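Side-chain contacts in dipeptidase AC. Metallo peptidase. MEROPS family M19 (Rhodobacter sphaeroides, PDB 3LY0), which probably hydrolyses dipeptides as a zinc-dependent metallodipeptidase, and binds a phosphinate mimic of L-Ala-D-Ala beside two zinc ions: residues A[337-340]-A[341-345]; A[348-351]-A[352-355]; A[123-126]-A[127-131]. All coordinates share one frame; numbering follows the deposited sequence.

Contact 1. Residues A[337-340]-A[341-345]; sequences PLMR and KLCHE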
# COMPACT_ATOMS: atom_id res chain seq x y z
N PRO A 337 -19.65 -11.16 -9.39
CA PRO A 337 -18.52 -10.87 -10.29
C PRO A 337 -17.77 -9.62 -9.85
O PRO A 337 -16.54 -9.59 -9.92
CB PRO A 337 -19.20 -10.65 -11.64
CG PRO A 337 -20.47 -11.45 -11.55
CD PRO A 337 -20.92 -11.32 -10.13
N LEU A 338 -18.49 -8.59 -9.41
CA LEU A 338 -17.85 -7.38 -8.93
C LEU A 338 -17.05 -7.67 -7.67
O LEU A 338 -15.91 -7.22 -7.54
CB LEU A 338 -18.87 -6.27 -8.69
CG LEU A 338 -18.28 -4.98 -8.09
CD1 LEU A 338 -17.18 -4.41 -8.97
CD2 LEU A 338 -19.38 -3.94 -7.88
N MET A 339 -17.62 -8.45 -6.75
CA MET A 339 -16.89 -8.84 -5.54
C MET A 339 -15.55 -9.52 -5.88
O MET A 339 -14.53 -9.25 -5.25
CB MET A 339 -17.73 -9.75 -4.65
CG MET A 339 -18.93 -9.08 -4.02
SD MET A 339 -18.53 -7.82 -2.78
CE MET A 339 -17.52 -8.76 -1.63
N ARG A 340 -15.54 -10.42 -6.85
CA ARG A 340 -14.30 -11.10 -7.21
C ARG A 340 -13.27 -10.13 -7.78
O ARG A 340 -12.07 -10.23 -7.48
CB ARG A 340 -14.57 -12.25 -8.19
CG ARG A 340 -15.33 -13.39 -7.54
CD ARG A 340 -15.35 -14.63 -8.43
NE ARG A 340 -16.17 -14.43 -9.62
CZ ARG A 340 -17.48 -14.64 -9.67
NH1 ARG A 340 -18.13 -15.05 -8.59
NH2 ARG A 340 -18.14 -14.44 -10.80
N LYS A 341 -13.74 -9.18 -8.58
CA LYS A 341 -12.86 -8.13 -9.11
C LYS A 341 -12.22 -7.32 -7.98
O LYS A 341 -11.00 -7.12 -7.96
CB LYS A 341 -13.62 -7.20 -10.05
CG LYS A 341 -13.99 -7.84 -11.39
CD LYS A 341 -14.79 -6.85 -12.21
CE LYS A 341 -15.17 -7.42 -13.56
NZ LYS A 341 -15.78 -6.37 -14.42
N LEU A 342 -13.06 -6.85 -7.05
CA LEU A 342 -12.60 -5.99 -5.97
C LEU A 342 -11.69 -6.75 -5.00
O LEU A 342 -10.78 -6.18 -4.41
CB LEU A 342 -13.79 -5.42 -5.20
CG LEU A 342 -14.71 -4.53 -6.02
CD1 LEU A 342 -15.92 -4.15 -5.18
CD2 LEU A 342 -13.98 -3.27 -6.49
N CYS A 343 -11.95 -8.04 -4.84
CA CYS A 343 -11.20 -8.84 -3.87
C CYS A 343 -9.83 -9.29 -4.37
O CYS A 343 -8.88 -9.32 -3.58
CB CYS A 343 -12.03 -10.03 -3.38
SG CYS A 343 -13.37 -9.57 -2.24
N HIS A 344 -9.73 -9.67 -5.64
CA HIS A 344 -8.43 -10.08 -6.16
C HIS A 344 -8.23 -9.96 -7.68
O HIS A 344 -7.10 -9.76 -8.13
CB HIS A 344 -8.09 -11.51 -5.73
CG HIS A 344 -9.07 -12.54 -6.22
ND1 HIS A 344 -10.05 -13.07 -5.40
CD2 HIS A 344 -9.23 -13.13 -7.43
CE1 HIS A 344 -10.76 -13.95 -6.09
NE2 HIS A 344 -10.29 -14.00 -7.32
N GLU A 345 -9.28 -10.14 -8.47
CA GLU A 345 -9.07 -10.23 -9.92
C GLU A 345 -8.46 -8.95 -10.50
O GLU A 345 -7.62 -9.01 -11.39
CB GLU A 345 -10.36 -10.60 -10.66
CG GLU A 345 -10.90 -11.98 -10.33
CD GLU A 345 -12.18 -12.30 -11.08
OE1 GLU A 345 -12.73 -11.40 -11.74
OE2 GLU A 345 -12.65 -13.46 -10.98
O HOH W 1 -15.44 -11.24 -11.92

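Contact 2. Residues A[348-351]-A[352-355]; sequences YGLL and ERTW. Unlike the reference sequence in segment 352-355: Thr-354 (reference Ser).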
# COMPACT_ATOMS: atom_id res chain seq x y z
N TYR A 348 -4.75 -8.84 -10.00
CA TYR A 348 -4.05 -9.79 -10.86
C TYR A 348 -3.95 -9.27 -12.30
O TYR A 348 -2.91 -9.41 -12.94
CB TYR A 348 -4.69 -11.18 -10.82
CG TYR A 348 -4.72 -11.85 -9.47
CD1 TYR A 348 -3.91 -11.42 -8.42
CD2 TYR A 348 -5.55 -12.94 -9.23
CE1 TYR A 348 -3.94 -12.04 -7.18
CE2 TYR A 348 -5.60 -13.57 -7.99
CZ TYR A 348 -4.79 -13.11 -6.97
OH TYR A 348 -4.82 -13.73 -5.74
N GLY A 349 -5.04 -8.68 -12.79
CA GLY A 349 -5.02 -8.06 -14.10
C GLY A 349 -4.02 -6.92 -14.18
O GLY A 349 -3.28 -6.81 -15.15
N LEU A 350 -4.01 -6.07 -13.16
CA LEU A 350 -3.06 -4.96 -13.10
C LEU A 350 -1.61 -5.48 -13.18
O LEU A 350 -0.77 -4.91 -13.89
CB LEU A 350 -3.29 -4.14 -11.83
CG LEU A 350 -2.35 -2.95 -11.56
CD1 LEU A 350 -0.99 -3.40 -11.01
CD2 LEU A 350 -2.16 -2.09 -12.81
N LEU A 351 -1.32 -6.54 -12.43
CA LEU A 351 0.03 -7.10 -12.44
C LEU A 351 0.41 -7.55 -13.84
O LEU A 351 1.53 -7.32 -14.29
CB LEU A 351 0.18 -8.24 -11.45
CG LEU A 351 -0.02 -7.87 -9.97
CD1 LEU A 351 0.06 -9.13 -9.11
CD2 LEU A 351 1.00 -6.82 -9.53
N GLU A 352 -0.54 -8.16 -14.55
CA GLU A 352 -0.26 -8.64 -15.90
C GLU A 352 -0.03 -7.47 -16.85
O GLU A 352 0.86 -7.51 -17.71
CB GLU A 352 -1.39 -9.57 -16.38
CG GLU A 352 -1.43 -10.88 -15.61
CD GLU A 352 -2.63 -11.75 -15.95
OE1 GLU A 352 -2.51 -12.99 -15.81
OE2 GLU A 352 -3.68 -11.21 -16.34
N ARG A 353 -0.82 -6.40 -16.69
CA ARG A 353 -0.64 -5.21 -17.51
C ARG A 353 0.68 -4.50 -17.26
O ARG A 353 1.17 -3.78 -18.12
CB ARG A 353 -1.80 -4.23 -17.31
CG ARG A 353 -3.15 -4.76 -17.74
CD ARG A 353 -4.16 -3.64 -17.92
NE ARG A 353 -4.47 -2.90 -16.70
CZ ARG A 353 -5.23 -3.37 -15.71
NH1 ARG A 353 -5.73 -4.59 -15.78
NH2 ARG A 353 -5.47 -2.62 -14.65
N THR A 354 1.25 -4.70 -16.07
CA THR A 354 2.44 -3.95 -15.65
C THR A 354 3.72 -4.74 -15.86
O THR A 354 4.72 -4.22 -16.38
CB THR A 354 2.36 -3.63 -14.16
OG1 THR A 354 1.23 -2.79 -13.94
CG2 THR A 354 3.61 -2.90 -13.71
N TRP A 355 3.70 -5.99 -15.42
CA TRP A 355 4.87 -6.85 -15.51
C TRP A 355 4.96 -7.48 -16.89
O TRP A 355 5.99 -8.04 -17.26
CB TRP A 355 4.80 -7.94 -14.43
CG TRP A 355 4.95 -7.45 -13.00
CD1 TRP A 355 5.45 -6.24 -12.58
CD2 TRP A 355 4.61 -8.17 -11.82
NE1 TRP A 355 5.43 -6.18 -11.21
CE2 TRP A 355 4.93 -7.35 -10.72
CE3 TRP A 355 4.07 -9.44 -11.58
CZ2 TRP A 355 4.72 -7.75 -9.40
CZ3 TRP A 355 3.87 -9.84 -10.28
CH2 TRP A 355 4.20 -9.00 -9.20

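Contact 3. Residues A[123-126]-A[127-131]; sequences VRSC and HADGI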
# COMPACT_ATOMS: atom_id res chain seq x y z
N VAL A 123 1.85 -15.53 -8.90
CA VAL A 123 0.76 -15.07 -8.06
C VAL A 123 -0.52 -15.88 -8.30
O VAL A 123 -1.18 -16.32 -7.36
CB VAL A 123 0.49 -13.57 -8.27
CG1 VAL A 123 -0.77 -13.16 -7.52
CG2 VAL A 123 1.70 -12.75 -7.82
N ARG A 124 -0.88 -16.06 -9.57
CA ARG A 124 -2.09 -16.81 -9.89
C ARG A 124 -1.99 -18.28 -9.48
O ARG A 124 -2.99 -18.88 -9.06
CB ARG A 124 -2.43 -16.70 -11.38
CG ARG A 124 -2.93 -15.33 -11.82
CD ARG A 124 -3.57 -15.45 -13.19
NE ARG A 124 -3.96 -14.18 -13.78
CZ ARG A 124 -5.12 -13.58 -13.56
NH1 ARG A 124 -5.40 -12.43 -14.16
NH2 ARG A 124 -6.01 -14.12 -12.74
N SER A 125 -0.80 -18.85 -9.58
CA SER A 125 -0.61 -20.23 -9.18
C SER A 125 -0.80 -20.34 -7.68
O SER A 125 -1.45 -21.26 -7.19
CB SER A 125 0.77 -20.75 -9.60
OG SER A 125 0.91 -22.11 -9.27
N CYS A 126 -0.25 -19.38 -6.93
CA CYS A 126 -0.45 -19.36 -5.49
C CYS A 126 -1.93 -19.27 -5.14
O CYS A 126 -2.39 -19.95 -4.21
CB CYS A 126 0.30 -18.18 -4.87
SG CYS A 126 2.09 -18.42 -4.76
N HIS A 127 -2.67 -18.45 -5.88
CA HIS A 127 -4.09 -18.27 -5.63
C HIS A 127 -4.80 -19.61 -5.79
O HIS A 127 -5.56 -20.04 -4.92
CB HIS A 127 -4.68 -17.23 -6.59
CG HIS A 127 -6.13 -16.94 -6.34
ND1 HIS A 127 -6.56 -15.82 -5.65
CD2 HIS A 127 -7.25 -17.62 -6.69
CE1 HIS A 127 -7.88 -15.83 -5.59
NE2 HIS A 127 -8.32 -16.92 -6.21
N ALA A 128 -4.53 -20.29 -6.90
CA ALA A 128 -5.17 -21.58 -7.17
C ALA A 128 -4.81 -22.63 -6.12
O ALA A 128 -5.64 -23.46 -5.75
CB ALA A 128 -4.80 -22.07 -8.56
N ASP A 129 -3.58 -22.57 -5.62
CA ASP A 129 -3.07 -23.56 -4.67
C ASP A 129 -3.35 -23.23 -3.21
O ASP A 129 -3.04 -24.03 -2.33
CB ASP A 129 -1.57 -23.78 -4.88
CG ASP A 129 -1.25 -24.51 -6.17
OD1 ASP A 129 -2.19 -25.07 -6.77
OD2 ASP A 129 -0.07 -24.53 -6.57
N GLY A 130 -3.92 -22.06 -2.94
CA GLY A 130 -4.13 -21.64 -1.57
C GLY A 130 -2.84 -21.36 -0.79
O GLY A 130 -2.81 -21.49 0.43
N ILE A 131 -1.78 -20.99 -1.50
CA ILE A 131 -0.53 -20.59 -0.88
C ILE A 131 -0.52 -19.06 -0.79
O ILE A 131 -0.83 -18.39 -1.77
CB ILE A 131 0.68 -21.04 -1.72
CG1 ILE A 131 0.67 -22.56 -1.89
CG2 ILE A 131 1.98 -20.54 -1.10
CD1 ILE A 131 1.69 -23.06 -2.90

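Contact 1. Residues A[337-340]-A[341-345]
Leu-338 meets Leu-342 one helical turn later, on the tightly packed side of this stretch. CG of Leu-338 lies 3.8 Å from CD1 of Leu-342, and the two side chains slant across each other. On the same buried side, CE of Met-339 comes within 4.3 Å of SG of Cys-343. The helix widens at 341-345 into a pi-type turn. There Arg-340 O takes two backbone donors, His-344 N and Glu-345 N, each at 3.0 Å and from opposite faces of the carbonyl plane. The same oxygen sits over the centre of the His-344 ring, which chi1 of 61° swings back between N and C.

The outer side is looser. Arg-340 and Glu-345 run side by side, and their salt bridge is long, 3.9 Å from NE of Arg-340 to OE2 of Glu-345. OE2 lies at the guanidinium edge, with the two planes 56° apart. A water bridges Pro-337 O and Glu-345 OE1, donating to both. Lys-341 stretches away to a salt bridge with Asp-299.

The buried face of helix 336-354 rests here on helix 322-332, through Met-339, Leu-342 and Cys-343, and on strand 9-11, through Cys-343 and His-344.

Contact 2. Residues A[348-351]-A[352-355]
Leu-351 lies alongside Trp-355, four residues on, and both side chains point the same way. CB of Leu-351 is 4.1 Å from CE3 of Trp-355. CG leads on, set opposite the carbonyl carbon by chi1 of -63°, and the branch carries CD2 over the ring. CD1 of Leu-351 approaches CZ3 of Trp-355 at 4.0 Å. CD2 of Leu-351 makes the CH-pi contact: it stands 4.0 Å from the centroid of the six-membered ring of Trp-355, 16° off the normal. CD2 thus covers one indole face, and CD1 sits at the rim by CZ3 and CH2, while Trp-355 NE1 bonds to Arg-160 O.

Leu-350 meets two partners. Its CD2 is 3.6 Å from OG1 of Thr-354. OG1 of Thr-354 donates to Leu-350 O at 2.9 Å, from above the carbonyl plane. Arg-353 bends at chi3 and brings its guanidinium back over the helix, with Leu-350 CA under one face. Its NH2 bonds to Arg-258 O.

Leu-351 O accepts from both Thr-354 N and Trp-355 N, the latter bond being straight and 2.8 Å long. A threonine hydroxyl returned to the carbonyl four residues back is a familiar helix arrangement. Here it lies in the last turn of helix 336-354, whose Leu-351 and Trp-355 pack on strand 132-139 of the TIM-barrel-like fold.

Contact 3. Residues A[123-126]-A[127-131]
Cys-126 and Ile-131 meet where helix 120-129 ends in a Schellman motif. This helix is the crossover of the beta-alpha-beta unit formed with strands 114-116 and 132-139.

Backbone hydrogen bonds come first. His-127 N donates to Val-123 O, Ala-128 N to Arg-124 O and Asp-129 N to Ser-125 O, each at 3.0 Å. The pattern then changes. Gly-130 has a positive phi of 67°, and the chain turns out of the helix. Ile-131 N reaches back five residues to Cys-126 O, also at 3.0 Å. Gly-130 N bonds to His-127 O. Gly-130 O in turn accepts from Lys-46 NZ.

Apolar contact spans the motif. Ile-131 turns its CB toward the helix, and its CG2 lies 4.2 Å from SG of Cys-126. This is a modest approach between residues on the two sides of the turn. Cys-126 also packs on Cys-117, in the loop before the helix.

Polar side chains make up the rest. CB of Arg-124 points away from 127-131; its NE forms a salt bridge with Glu-352 OE1. His-127 has CG anti to its N, chi1 -177°, which carries the ring away from the preceding turn. Its ND1 is hydrogen-bonded to Tyr-348 OH. On the exposed side, Asp-129 folds its carboxylate back beside the preceding turn: CG of Asp-129 is 3.4 Å from Ser-125 O, and its OD2 is 3.8 Å from Ser-125 OG.

Overall arrangement
From the N terminus, contact 3 comes first, at the end of helix 120-129, where the chain turns toward strand 132-139. Contacts 1 and 2 follow much later, in series on helix 336-354. All are local; contacts 1 and 2 close helical turns and contact 3 the turn out of its helix; none nests in or crosses another. Contact 1 lies near the start of helix 336-354 and contact 2 at its end, their centres about 15 Å apart. Contact 3 touches both. His-127 meets His-344 of contact 1 by ring packing, and Val-123 packs on Tyr-348 of contact 2. Together they tie the C-terminal helix to the crossover helix 120-129, beside strand 9-11.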